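Local coordinates for protein 432aa long hypothetical deoxyribodipyrimidine photolyase (Sulfolobus tokodaii, PDB 2E0I) that probably repairs cyclobutane pyrimidine dimers in DNA by light-driven chemistry at a bound FAD, with a second FAD implicated as a light-harvesting cofactor, at residues H259-C264 / I345-W350; L19-S24 / K122-Y127; R203-D206 / N212-R215. All coordinates share one frame; numbering follows the deposited sequence.

Contact 1. Residues H259-C264 / I345-W350. With FAD (flavin-adenine dinucleotide), chain E.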
loop_
_atom_site.group_PDB
_atom_site.type_symbol
_atom_site.label_atom_id
_atom_site.label_comp_id
_atom_site.label_asym_id
_atom_site.label_seq_id
_atom_site.Cartn_x
_atom_site.Cartn_y
_atom_site.Cartn_z
ATOM N N HIS A 259 -15.391 -9.723 2.415
ATOM C CA HIS A 259 -15.280 -10.178 3.787
ATOM C C HIS A 259 -13.847 -10.231 4.297
ATOM O O HIS A 259 -13.632 -10.305 5.507
ATOM C CB HIS A 259 -15.949 -11.556 3.977
ATOM C CG HIS A 259 -15.188 -12.704 3.385
ATOM N ND1 HIS A 259 -15.258 -13.041 2.047
ATOM C CD2 HIS A 259 -14.325 -13.585 3.951
ATOM C CE1 HIS A 259 -14.470 -14.079 1.817
ATOM N NE2 HIS A 259 -13.892 -14.428 2.956
ATOM N N VAL A 260 -12.858 -10.194 3.407
ATOM C CA VAL A 260 -11.485 -10.263 3.901
ATOM C C VAL A 260 -11.207 -9.110 4.854
ATOM O O VAL A 260 -10.384 -9.227 5.763
ATOM C CB VAL A 260 -10.428 -10.250 2.767
ATOM C CG1 VAL A 260 -10.664 -11.423 1.830
ATOM C CG2 VAL A 260 -10.467 -8.923 2.024
ATOM N N PHE A 261 -11.897 -7.993 4.662
ATOM C CA PHE A 261 -11.695 -6.859 5.544
ATOM C C PHE A 261 -12.451 -7.070 6.841
ATOM O O PHE A 261 -13.559 -6.580 7.006
ATOM C CB PHE A 261 -12.162 -5.584 4.863
ATOM C CG PHE A 261 -11.331 -5.206 3.680
ATOM C CD1 PHE A 261 -9.964 -4.976 3.823
ATOM C CD2 PHE A 261 -11.901 -5.095 2.419
ATOM C CE1 PHE A 261 -9.177 -4.644 2.733
ATOM C CE2 PHE A 261 -11.122 -4.761 1.319
ATOM C CZ PHE A 261 -9.754 -4.535 1.477
ATOM N N GLY A 262 -11.851 -7.815 7.763
ATOM C CA GLY A 262 -12.507 -8.077 9.030
ATOM C C GLY A 262 -12.578 -9.552 9.375
ATOM O O GLY A 262 -12.649 -9.900 10.550
ATOM N N HIS A 263 -12.582 -10.414 8.360
ATOM C CA HIS A 263 -12.636 -11.859 8.568
ATOM C C HIS A 263 -11.532 -12.528 7.773
ATOM O O HIS A 263 -10.880 -11.899 6.957
ATOM C CB HIS A 263 -13.967 -12.443 8.093
ATOM C CG HIS A 263 -15.177 -11.791 8.688
ATOM N ND1 HIS A 263 -16.456 -12.248 8.446
ATOM C CD2 HIS A 263 -15.312 -10.703 9.482
ATOM C CE1 HIS A 263 -17.324 -11.469 9.063
ATOM N NE2 HIS A 263 -16.655 -10.524 9.699
ATOM N N CYS A 264 -11.339 -13.819 8.005
ATOM C CA CYS A 264 -10.321 -14.578 7.292
ATOM C C CYS A 264 -10.830 -14.961 5.907
ATOM O O CYS A 264 -12.013 -15.257 5.734
ATOM C CB CYS A 264 -9.966 -15.847 8.070
ATOM S SG CYS A 264 -9.289 -15.571 9.724
ATOM N N ILE A 345 -3.953 -4.862 -0.695
ATOM C CA ILE A 345 -2.643 -5.469 -0.794
ATOM C C ILE A 345 -2.105 -5.800 0.597
ATOM O O ILE A 345 -1.545 -6.875 0.803
ATOM C CB ILE A 345 -1.680 -4.544 -1.581
ATOM C CG1 ILE A 345 -2.246 -4.334 -2.997
ATOM C CG2 ILE A 345 -0.284 -5.147 -1.636
ATOM C CD1 ILE A 345 -1.416 -3.458 -3.897
ATOM N N ASN A 346 -2.295 -4.902 1.558
ATOM C CA ASN A 346 -1.824 -5.163 2.914
ATOM C C ASN A 346 -2.595 -6.353 3.498
ATOM O O ASN A 346 -2.000 -7.278 4.063
ATOM C CB ASN A 346 -2.011 -3.928 3.803
ATOM C CG ASN A 346 -1.414 -4.111 5.198
ATOM O OD1 ASN A 346 -0.258 -4.502 5.345
ATOM N ND2 ASN A 346 -2.202 -3.821 6.223
ATOM N N ASN A 347 -3.919 -6.336 3.351
ATOM C CA ASN A 347 -4.751 -7.418 3.864
ATOM C C ASN A 347 -4.372 -8.766 3.244
ATOM O O ASN A 347 -4.160 -9.759 3.960
ATOM C CB ASN A 347 -6.221 -7.128 3.579
ATOM C CG ASN A 347 -7.139 -8.144 4.220
ATOM O OD1 ASN A 347 -7.206 -9.303 3.792
ATOM N ND2 ASN A 347 -7.841 -7.725 5.270
ATOM N N GLY A 348 -4.285 -8.785 1.912
ATOM C CA GLY A 348 -3.950 -9.996 1.187
ATOM C C GLY A 348 -2.678 -10.627 1.687
ATOM O O GLY A 348 -2.616 -11.835 1.941
ATOM N N ASN A 349 -1.655 -9.799 1.846
ATOM C CA ASN A 349 -0.369 -10.276 2.313
ATOM C C ASN A 349 -0.402 -10.812 3.735
ATOM O O ASN A 349 0.192 -11.852 4.008
ATOM C CB ASN A 349 0.665 -9.167 2.174
ATOM C CG ASN A 349 1.304 -9.137 0.790
ATOM O OD1 ASN A 349 2.198 -9.928 0.499
ATOM N ND2 ASN A 349 0.845 -8.231 -0.066
ATOM N N TRP A 350 -1.096 -10.127 4.642
ATOM C CA TRP A 350 -1.161 -10.611 6.015
ATOM C C TRP A 350 -1.816 -11.978 6.084
ATOM O O TRP A 350 -1.293 -12.902 6.710
ATOM C CB TRP A 350 -1.919 -9.635 6.920
ATOM C CG TRP A 350 -1.041 -8.549 7.469
ATOM C CD1 TRP A 350 -0.870 -7.290 6.960
ATOM C CD2 TRP A 350 -0.147 -8.655 8.586
ATOM N NE1 TRP A 350 0.082 -6.608 7.692
ATOM C CE2 TRP A 350 0.540 -7.422 8.693
ATOM C CE3 TRP A 350 0.143 -9.671 9.501
ATOM C CZ2 TRP A 350 1.493 -7.182 9.676
ATOM C CZ3 TRP A 350 1.093 -9.434 10.481
ATOM C CH2 TRP A 350 1.756 -8.200 10.561
HETATM P PA FAD E . 10.257 -4.325 -4.880
HETATM O O1A FAD E . 11.279 -3.404 -5.428
HETATM O O2A FAD E . 10.385 -5.797 -4.818
HETATM O O5B FAD E . 9.275 -4.219 -6.152
HETATM C C5B FAD E . 8.356 -5.263 -6.484
HETATM C C4B FAD E . 7.002 -4.662 -6.866
HETATM O O4B FAD E . 6.046 -5.686 -7.190
HETATM C C3B FAD E . 6.434 -3.882 -5.678
HETATM O O3B FAD E . 6.779 -2.502 -5.831
HETATM C C2B FAD E . 4.936 -4.038 -5.928
HETATM O O2B FAD E . 4.536 -3.194 -7.010
HETATM C C1B FAD E . 4.886 -5.504 -6.358
HETATM N N9A FAD E . 4.967 -6.424 -5.198
HETATM C C8A FAD E . 6.057 -7.031 -4.731
HETATM N N7A FAD E . 5.719 -7.852 -3.738
HETATM C C5A FAD E . 4.403 -7.766 -3.567
HETATM C C6A FAD E . 3.485 -8.360 -2.708
HETATM N N6A FAD E . 3.874 -9.259 -1.809
HETATM N N1A FAD E . 2.191 -8.020 -2.801
HETATM C C2A FAD E . 1.769 -7.139 -3.692
HETATM N N3A FAD E . 2.613 -6.559 -4.528
HETATM C C4A FAD E . 3.923 -6.849 -4.492
HETATM N N1 FAD E . 2.648 -3.433 -0.606
HETATM C C2 FAD E . 1.944 -2.228 -0.718
HETATM O O2 FAD E . 2.072 -1.517 -1.712
HETATM N N3 FAD E . 1.126 -1.797 0.334
HETATM C C4 FAD E . 1.028 -2.574 1.494
HETATM O O4 FAD E . 0.266 -2.225 2.394
HETATM C C4X FAD E . 1.743 -3.761 1.606
HETATM N N5 FAD E . 1.703 -4.481 2.806
HETATM C C5X FAD E . 2.400 -5.689 2.928
HETATM C C6 FAD E . 2.331 -6.395 4.125
HETATM C C7 FAD E . 2.990 -7.613 4.248
HETATM C C7M FAD E . 2.871 -8.383 5.566
HETATM C C8 FAD E . 3.722 -8.119 3.176
HETATM C C8M FAD E . 4.435 -9.470 3.271
HETATM C C9 FAD E . 3.787 -7.404 1.983
HETATM C C9A FAD E . 3.123 -6.188 1.845
HETATM N N10 FAD E . 3.163 -5.466 0.637
HETATM C C10 FAD E . 2.552 -4.203 0.561
HETATM C "C1'" FAD E . 3.881 -6.015 -0.541
HETATM C "C2'" FAD E . 5.359 -5.655 -0.717
HETATM O "O2'" FAD E . 6.095 -5.967 0.469
HETATM C "C3'" FAD E . 5.565 -4.186 -1.094
HETATM O "O3'" FAD E . 4.783 -3.881 -2.251
HETATM C "C4'" FAD E . 7.034 -3.894 -1.412
HETATM O "O4'" FAD E . 7.858 -4.236 -0.294
HETATM C "C5'" FAD E . 7.238 -2.418 -1.758
HETATM O "O5'" FAD E . 8.624 -2.121 -1.957
HETATM P P FAD E . 9.281 -2.105 -3.428
HETATM O O1P FAD E . 8.425 -1.271 -4.301
HETATM O O2P FAD E . 10.701 -1.720 -3.266
HETATM O O3P FAD E . 9.171 -3.643 -3.901
#

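Contact 2. Residues L19-S24 / K122-Y127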
loop_
_atom_site.group_PDB
_atom_site.type_symbol
_atom_site.label_atom_id
_atom_site.label_comp_id
_atom_site.label_asym_id
_atom_site.label_seq_id
_atom_site.Cartn_x
_atom_site.Cartn_y
_atom_site.Cartn_z
ATOM N N LEU A 19 -9.294 10.747 -16.378
ATOM C CA LEU A 19 -8.946 12.115 -16.713
ATOM C C LEU A 19 -8.924 12.286 -18.225
ATOM O O LEU A 19 -9.382 13.306 -18.746
ATOM C CB LEU A 19 -7.594 12.481 -16.104
ATOM C CG LEU A 19 -7.115 13.906 -16.395
ATOM C CD1 LEU A 19 -8.161 14.914 -15.928
ATOM C CD2 LEU A 19 -5.760 14.137 -15.726
ATOM N N ASN A 20 -8.402 11.280 -18.929
ATOM C CA ASN A 20 -8.340 11.326 -20.389
ATOM C C ASN A 20 -9.730 11.476 -20.976
ATOM O O ASN A 20 -9.965 12.380 -21.771
ATOM C CB ASN A 20 -7.699 10.068 -20.956
ATOM C CG ASN A 20 -6.199 10.109 -20.900
ATOM O OD1 ASN A 20 -5.591 11.181 -20.854
ATOM N ND2 ASN A 20 -5.584 8.938 -20.930
ATOM N N TYR A 21 -10.651 10.598 -20.588
ATOM C CA TYR A 21 -12.005 10.685 -21.108
ATOM C C TYR A 21 -12.602 12.037 -20.785
ATOM O O TYR A 21 -13.263 12.648 -21.619
ATOM C CB TYR A 21 -12.890 9.590 -20.526
ATOM C CG TYR A 21 -12.700 8.248 -21.174
ATOM C CD1 TYR A 21 -11.981 7.241 -20.537
ATOM C CD2 TYR A 21 -13.246 7.978 -22.426
ATOM C CE1 TYR A 21 -11.812 5.993 -21.131
ATOM C CE2 TYR A 21 -13.083 6.737 -23.031
ATOM C CZ TYR A 21 -12.367 5.749 -22.378
ATOM O OH TYR A 21 -12.217 4.516 -22.963
ATOM N N ALA A 22 -12.361 12.515 -19.573
ATOM C CA ALA A 22 -12.891 13.806 -19.172
ATOM C C ALA A 22 -12.406 14.909 -20.107
ATOM O O ALA A 22 -13.190 15.729 -20.577
ATOM C CB ALA A 22 -12.476 14.121 -17.747
ATOM N N LEU A 23 -11.107 14.917 -20.377
ATOM C CA LEU A 23 -10.508 15.934 -21.235
ATOM C C LEU A 23 -10.995 15.912 -22.680
ATOM O O LEU A 23 -11.119 16.955 -23.325
ATOM C CB LEU A 23 -8.981 15.803 -21.200
ATOM C CG LEU A 23 -8.324 16.294 -19.906
ATOM C CD1 LEU A 23 -6.872 15.842 -19.857
ATOM C CD2 LEU A 23 -8.438 17.816 -19.819
ATOM N N SER A 24 -11.280 14.724 -23.189
ATOM C CA SER A 24 -11.723 14.603 -24.560
ATOM C C SER A 24 -13.235 14.729 -24.723
ATOM O O SER A 24 -13.712 15.104 -25.797
ATOM C CB SER A 24 -11.240 13.273 -25.142
ATOM O OG SER A 24 -11.873 12.181 -24.506
ATOM N N LYS A 122 -19.480 9.420 -14.380
ATOM C CA LYS A 122 -18.724 8.441 -15.146
ATOM C C LYS A 122 -17.468 7.933 -14.425
ATOM O O LYS A 122 -16.564 8.711 -14.125
ATOM C CB LYS A 122 -18.368 9.063 -16.510
ATOM C CG LYS A 122 -19.530 9.884 -17.093
ATOM C CD LYS A 122 -19.306 10.349 -18.528
ATOM C CE LYS A 122 -19.572 9.236 -19.530
ATOM N NZ LYS A 122 -19.422 9.705 -20.938
ATOM N N ALA A 123 -17.423 6.629 -14.143
ATOM C CA ALA A 123 -16.268 6.022 -13.474
ATOM C C ALA A 123 -15.556 5.111 -14.464
ATOM O O ALA A 123 -16.204 4.455 -15.260
ATOM C CB ALA A 123 -16.709 5.236 -12.262
ATOM N N TYR A 124 -14.226 5.082 -14.424
ATOM C CA TYR A 124 -13.449 4.267 -15.352
ATOM C C TYR A 124 -12.430 3.413 -14.626
ATOM O O TYR A 124 -12.041 3.734 -13.502
ATOM C CB TYR A 124 -12.706 5.160 -16.350
ATOM C CG TYR A 124 -13.613 5.998 -17.213
ATOM C CD1 TYR A 124 -14.087 5.525 -18.443
ATOM C CD2 TYR A 124 -14.036 7.256 -16.780
ATOM C CE1 TYR A 124 -14.968 6.295 -19.217
ATOM C CE2 TYR A 124 -14.909 8.030 -17.539
ATOM C CZ TYR A 124 -15.372 7.552 -18.752
ATOM O OH TYR A 124 -16.230 8.341 -19.491
ATOM N N GLU A 125 -12.006 2.326 -15.273
ATOM C CA GLU A 125 -10.996 1.441 -14.710
ATOM C C GLU A 125 -9.632 2.045 -15.038
ATOM O O GLU A 125 -9.385 2.450 -16.181
ATOM C CB GLU A 125 -11.104 0.038 -15.316
ATOM C CG GLU A 125 -12.255 -0.789 -14.761
ATOM C CD GLU A 125 -12.315 -2.217 -15.314
ATOM O OE1 GLU A 125 -11.333 -2.982 -15.152
ATOM O OE2 GLU A 125 -13.356 -2.581 -15.906
ATOM N N ASP A 126 -8.749 2.116 -14.043
ATOM C CA ASP A 126 -7.422 2.680 -14.254
ATOM C C ASP A 126 -6.363 2.071 -13.357
ATOM O O ASP A 126 -5.244 1.855 -13.786
ATOM C CB ASP A 126 -7.463 4.202 -14.044
ATOM C CG ASP A 126 -6.089 4.874 -14.225
ATOM O OD1 ASP A 126 -5.382 5.086 -13.215
ATOM O OD2 ASP A 126 -5.714 5.195 -15.376
ATOM N N TYR A 127 -6.716 1.786 -12.113
ATOM C CA TYR A 127 -5.760 1.242 -11.163
ATOM C C TYR A 127 -5.224 -0.127 -11.491
ATOM O O TYR A 127 -4.096 -0.436 -11.139
ATOM C CB TYR A 127 -6.360 1.223 -9.755
ATOM C CG TYR A 127 -6.717 2.594 -9.252
ATOM C CD1 TYR A 127 -7.939 2.836 -8.654
ATOM C CD2 TYR A 127 -5.859 3.666 -9.447
ATOM C CE1 TYR A 127 -8.311 4.125 -8.272
ATOM C CE2 TYR A 127 -6.210 4.956 -9.072
ATOM C CZ TYR A 127 -7.441 5.191 -8.492
ATOM O OH TYR A 127 -7.826 6.499 -8.205
#

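Contact 3. Residues R203-D206 / N212-R215. With FAD (flavin-adenine dinucleotide), chain E.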
loop_
_atom_site.group_PDB
_atom_site.type_symbol
_atom_site.label_atom_id
_atom_site.label_comp_id
_atom_site.label_asym_id
_atom_site.label_seq_id
_atom_site.Cartn_x
_atom_site.Cartn_y
_atom_site.Cartn_z
ATOM N N ARG A 203 17.412 -9.590 -8.679
ATOM C CA ARG A 203 17.713 -10.950 -8.275
ATOM C C ARG A 203 17.995 -11.016 -6.784
ATOM O O ARG A 203 17.572 -11.932 -6.102
ATOM C CB ARG A 203 18.945 -11.428 -9.030
ATOM C CG ARG A 203 18.648 -11.921 -10.412
ATOM C CD ARG A 203 18.305 -13.378 -10.307
ATOM N NE ARG A 203 19.401 -14.084 -9.644
ATOM C CZ ARG A 203 19.299 -15.297 -9.111
ATOM N NH1 ARG A 203 18.139 -15.954 -9.155
ATOM N NH2 ARG A 203 20.363 -15.854 -8.537
ATOM N N ARG A 204 18.725 -10.035 -6.284
ATOM C CA ARG A 204 19.072 -10.008 -4.875
ATOM C C ARG A 204 18.165 -9.065 -4.091
ATOM O O ARG A 204 18.583 -8.444 -3.111
ATOM C CB ARG A 204 20.536 -9.591 -4.730
ATOM C CG ARG A 204 21.507 -10.553 -5.401
ATOM C CD ARG A 204 22.952 -10.173 -5.126
ATOM N NE ARG A 204 23.290 -10.215 -3.703
ATOM C CZ ARG A 204 23.302 -11.320 -2.959
ATOM N NH1 ARG A 204 22.996 -12.495 -3.493
ATOM N NH2 ARG A 204 23.626 -11.256 -1.674
ATOM N N ARG A 205 16.910 -8.982 -4.515
ATOM C CA ARG A 205 15.965 -8.088 -3.870
ATOM C C ARG A 205 15.618 -8.481 -2.441
ATOM O O ARG A 205 14.971 -7.714 -1.733
ATOM C CB ARG A 205 14.687 -7.980 -4.709
ATOM C CG ARG A 205 13.730 -9.151 -4.594
ATOM C CD ARG A 205 12.472 -8.902 -5.419
ATOM N NE ARG A 205 12.547 -9.583 -6.704
ATOM C CZ ARG A 205 12.214 -10.855 -6.896
ATOM N NH1 ARG A 205 11.768 -11.586 -5.890
ATOM N NH2 ARG A 205 12.349 -11.408 -8.091
ATOM N N ASP A 206 16.051 -9.658 -2.010
ATOM C CA ASP A 206 15.748 -10.124 -0.659
ATOM C C ASP A 206 16.692 -9.575 0.391
ATOM O O ASP A 206 16.340 -9.487 1.558
ATOM C CB ASP A 206 15.790 -11.648 -0.599
ATOM C CG ASP A 206 14.660 -12.296 -1.375
ATOM O OD1 ASP A 206 13.524 -12.330 -0.848
ATOM O OD2 ASP A 206 14.907 -12.760 -2.517
ATOM N N ASN A 212 18.454 -3.420 -3.644
ATOM C CA ASN A 212 17.857 -3.972 -4.839
ATOM C C ASN A 212 16.354 -3.952 -4.996
ATOM O O ASN A 212 15.801 -4.750 -5.737
ATOM C CB ASN A 212 18.398 -5.382 -5.055
ATOM C CG ASN A 212 19.907 -5.386 -5.303
ATOM O OD1 ASN A 212 20.399 -4.735 -6.233
ATOM N ND2 ASN A 212 20.644 -6.112 -4.467
ATOM N N ASN A 213 15.694 -3.031 -4.309
ATOM C CA ASN A 213 14.250 -2.889 -4.435
ATOM C C ASN A 213 13.996 -1.525 -5.072
ATOM O O ASN A 213 14.713 -0.566 -4.791
ATOM C CB ASN A 213 13.577 -2.979 -3.073
ATOM C CG ASN A 213 13.864 -4.281 -2.380
ATOM O OD1 ASN A 213 14.878 -4.422 -1.693
ATOM N ND2 ASN A 213 12.981 -5.257 -2.569
ATOM N N TYR A 214 12.993 -1.436 -5.938
ATOM C CA TYR A 214 12.719 -0.177 -6.613
ATOM C C TYR A 214 12.061 0.863 -5.737
ATOM O O TYR A 214 12.048 2.041 -6.088
ATOM C CB TYR A 214 11.836 -0.387 -7.838
ATOM C CG TYR A 214 12.463 -1.188 -8.942
ATOM C CD1 TYR A 214 12.418 -2.583 -8.936
ATOM C CD2 TYR A 214 13.084 -0.554 -10.009
ATOM C CE1 TYR A 214 12.974 -3.325 -9.973
ATOM C CE2 TYR A 214 13.653 -1.290 -11.056
ATOM C CZ TYR A 214 13.596 -2.669 -11.031
ATOM O OH TYR A 214 14.181 -3.388 -12.052
ATOM N N ARG A 215 11.512 0.434 -4.605
ATOM C CA ARG A 215 10.829 1.349 -3.701
ATOM C C ARG A 215 9.755 2.129 -4.457
ATOM O O ARG A 215 9.592 3.336 -4.260
ATOM C CB ARG A 215 11.832 2.320 -3.082
ATOM C CG ARG A 215 12.482 1.804 -1.826
ATOM C CD ARG A 215 13.434 2.832 -1.269
ATOM N NE ARG A 215 14.696 2.789 -1.998
ATOM C CZ ARG A 215 15.353 3.863 -2.424
ATOM N NH1 ARG A 215 14.860 5.080 -2.195
ATOM N NH2 ARG A 215 16.503 3.715 -3.070
HETATM P PA FAD E . 10.257 -4.325 -4.880
HETATM O O1A FAD E . 11.279 -3.404 -5.428
HETATM O O2A FAD E . 10.385 -5.797 -4.818
HETATM O O5B FAD E . 9.275 -4.219 -6.152
HETATM C C5B FAD E . 8.356 -5.263 -6.484
HETATM C C4B FAD E . 7.002 -4.662 -6.866
HETATM O O4B FAD E . 6.046 -5.686 -7.190
HETATM C C3B FAD E . 6.434 -3.882 -5.678
HETATM O O3B FAD E . 6.779 -2.502 -5.831
HETATM C C2B FAD E . 4.936 -4.038 -5.928
HETATM O O2B FAD E . 4.536 -3.194 -7.010
HETATM C C1B FAD E . 4.886 -5.504 -6.358
HETATM N N9A FAD E . 4.967 -6.424 -5.198
HETATM C C8A FAD E . 6.057 -7.031 -4.731
HETATM N N7A FAD E . 5.719 -7.852 -3.738
HETATM C C5A FAD E . 4.403 -7.766 -3.567
HETATM C C6A FAD E . 3.485 -8.360 -2.708
HETATM N N6A FAD E . 3.874 -9.259 -1.809
HETATM N N1A FAD E . 2.191 -8.020 -2.801
HETATM C C2A FAD E . 1.769 -7.139 -3.692
HETATM N N3A FAD E . 2.613 -6.559 -4.528
HETATM C C4A FAD E . 3.923 -6.849 -4.492
HETATM N N1 FAD E . 2.648 -3.433 -0.606
HETATM C C2 FAD E . 1.944 -2.228 -0.718
HETATM O O2 FAD E . 2.072 -1.517 -1.712
HETATM N N3 FAD E . 1.126 -1.797 0.334
HETATM C C4 FAD E . 1.028 -2.574 1.494
HETATM O O4 FAD E . 0.266 -2.225 2.394
HETATM C C4X FAD E . 1.743 -3.761 1.606
HETATM N N5 FAD E . 1.703 -4.481 2.806
HETATM C C5X FAD E . 2.400 -5.689 2.928
HETATM C C6 FAD E . 2.331 -6.395 4.125
HETATM C C7 FAD E . 2.990 -7.613 4.248
HETATM C C7M FAD E . 2.871 -8.383 5.566
HETATM C C8 FAD E . 3.722 -8.119 3.176
HETATM C C8M FAD E . 4.435 -9.470 3.271
HETATM C C9 FAD E . 3.787 -7.404 1.983
HETATM C C9A FAD E . 3.123 -6.188 1.845
HETATM N N10 FAD E . 3.163 -5.466 0.637
HETATM C C10 FAD E . 2.552 -4.203 0.561
HETATM C "C1'" FAD E . 3.881 -6.015 -0.541
HETATM C "C2'" FAD E . 5.359 -5.655 -0.717
HETATM O "O2'" FAD E . 6.095 -5.967 0.469
HETATM C "C3'" FAD E . 5.565 -4.186 -1.094
HETATM O "O3'" FAD E . 4.783 -3.881 -2.251
HETATM C "C4'" FAD E . 7.034 -3.894 -1.412
HETATM O "O4'" FAD E . 7.858 -4.236 -0.294
HETATM C "C5'" FAD E . 7.238 -2.418 -1.758
HETATM O "O5'" FAD E . 8.624 -2.121 -1.957
HETATM P P FAD E . 9.281 -2.105 -3.428
HETATM O O1P FAD E . 8.425 -1.271 -4.301
HETATM O O2P FAD E . 10.701 -1.720 -3.266
HETATM O O3P FAD E . 9.171 -3.643 -3.901
#

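Contact 1. Residues H259-C264 / I345-W350
The 3-10 turn and loop carrying V260 and F261 approach helix 343-353 most closely at N347, where the CA atoms of F261 and N347 lie 7.2 Å apart. N347 spans the gap with CG anti to its own backbone N (chi1 -174°), which directs the amide outward from the helix. Its ND2 donates to V260 O over 3.0 Å, but the donor sits well above the carbonyl plane, 61° out of it, so the bond does not follow a lone pair. OD1 of the same amide rests against the isopropyl group of V260, 3.5 Å from CB. The F261 ring lies obliquely beside ND2, and its plane and that of the amide are 73° apart. E331 accepts from ND2 as well and Q351 donates to OD1, so the amide is held at both ends. The same helix meets an FAD with I345, N346, N349 and W350. N349 reads the adenine: OD1 accepts from FAD N6A at 2.9 Å, while ND2 donates almost straight to FAD N1A at 3.1 Å and also to I345 O. N346 ND2 donates to E331 O, and N346 OD1 lies 3.2 Å from FAD N5. The contact thus lies between the two FAD molecules, the helix touching one and the F261 side chain coming within about 4 Å of the other. In this buried setting the N347 amide is satisfied at both ends, its bond to V260 O being one of several, whereas the straight bond is that of N349 to the adenine.

Contact 2. Residues L19-S24 / K122-Y127
The carbonyl oxygen of Y21, the residue of helix 17-25 that meets Y124, accepts the hydroxyl of S24 (OG to Y21 O, 3.2 Å) and, weakly, the S24 backbone N. Across the contact the two tyrosines meet chiefly through their rings. They form an offset stack, nearly flat against each other, with planes 7° apart and centroids separated by 4.3 Å. The displacement sets Y21 CD1 over one face of the Y124 ring and Y124 CE1 over one face of the Y21 ring, 3.4 Å from atom to atom. Y21 CB adds a CH-pi contact over the Y124 face, 4.1 Å from the ring centroid. Each CG is anti to its carbonyl carbon, and at Y124 (chi1 -62°) this turns the ring from the edge strand toward the helix. Y94, on the adjacent strand 92-96, also packs against Y124. The pair therefore joins helix 17-25 to edge strand 120-124 of the parallel sheet in the HUP-type N-terminal domain. The stack is a non-directional, apolar contact between two polar-ended rings at the surface, while charge pairing of helix and strand comes from the salt bridge of K122 with E25.

Contact 3. Residues R203-D206 / N212-R215
N212 and R205 face each other across the two arms of the loop between helices 189-196 and 217-221, their CA atoms 4.6 Å apart, and N213 carries the contact on to the cofactor. CB of R205 lies 3.6 Å from N212 O, while the N212 side chain reaches back one residue, its ND2 donating weakly to R204 O at 3.4 Å and touching R204 CB. The other end of that amide is used too: N212 OD1 accepts from the backbone N of D201, which helps fix the rotation of the amide. R205 leaves its backbone with CG between N and the carbonyl carbon (chi1 78°), and its chain then runs away from N212. CD passes 3.8 Å from FAD O2A before the guanidinium forms salt bridges with E243 and E239, acidic partners that probably moderate the positive charge so near the diphosphate. N213 sits between protein and ligand. Its ND2 donates to R205 O at 3.3 Å, a bent bond of 138° tilted out of the amide plane, and weakly to FAD O2A; its CB lies beside O2P and O1A. A leucine in place of N213 would probably leave R205 O without this donor and the phosphate without its weak one, loosening the link between the arms at this point. The chain then turns two backbone N-H groups in succession onto the diphosphate: Y214 N to FAD O1A and R215 N to FAD O2P, both at 2.7 Å. L216 N, just before helix 217-221, and S217 N, its first residue, also donate to the cofactor. The arrangement is that of a diphosphate-binding loop leading into a helix, part of the FAD pocket of a photolyase.

Overall arrangement
Contacts 1 and 3 both touch one FAD, yet their nearest atoms are about 12 Å apart: 345-350 supports the adenine and flavin rings, whereas 212-215 holds the diphosphate. Contact 1 is buried, contact 3 partly buried, and contact 2 lies at the surface, its centre 33 Å from that of contact 3. No helix or strand is common to any two. Side-chain amides carry contacts 1 and 3, with backbone N-H groups added at the phosphates in contact 3 and the R205 guanidinium turned to glutamates; contact 2 relies on aromatic overlap. Contact 2 belongs to the parallel-sheet N-terminal domain, contact 1 to the helical FAD-binding domain, and contact 3 to a loop completing the pocket.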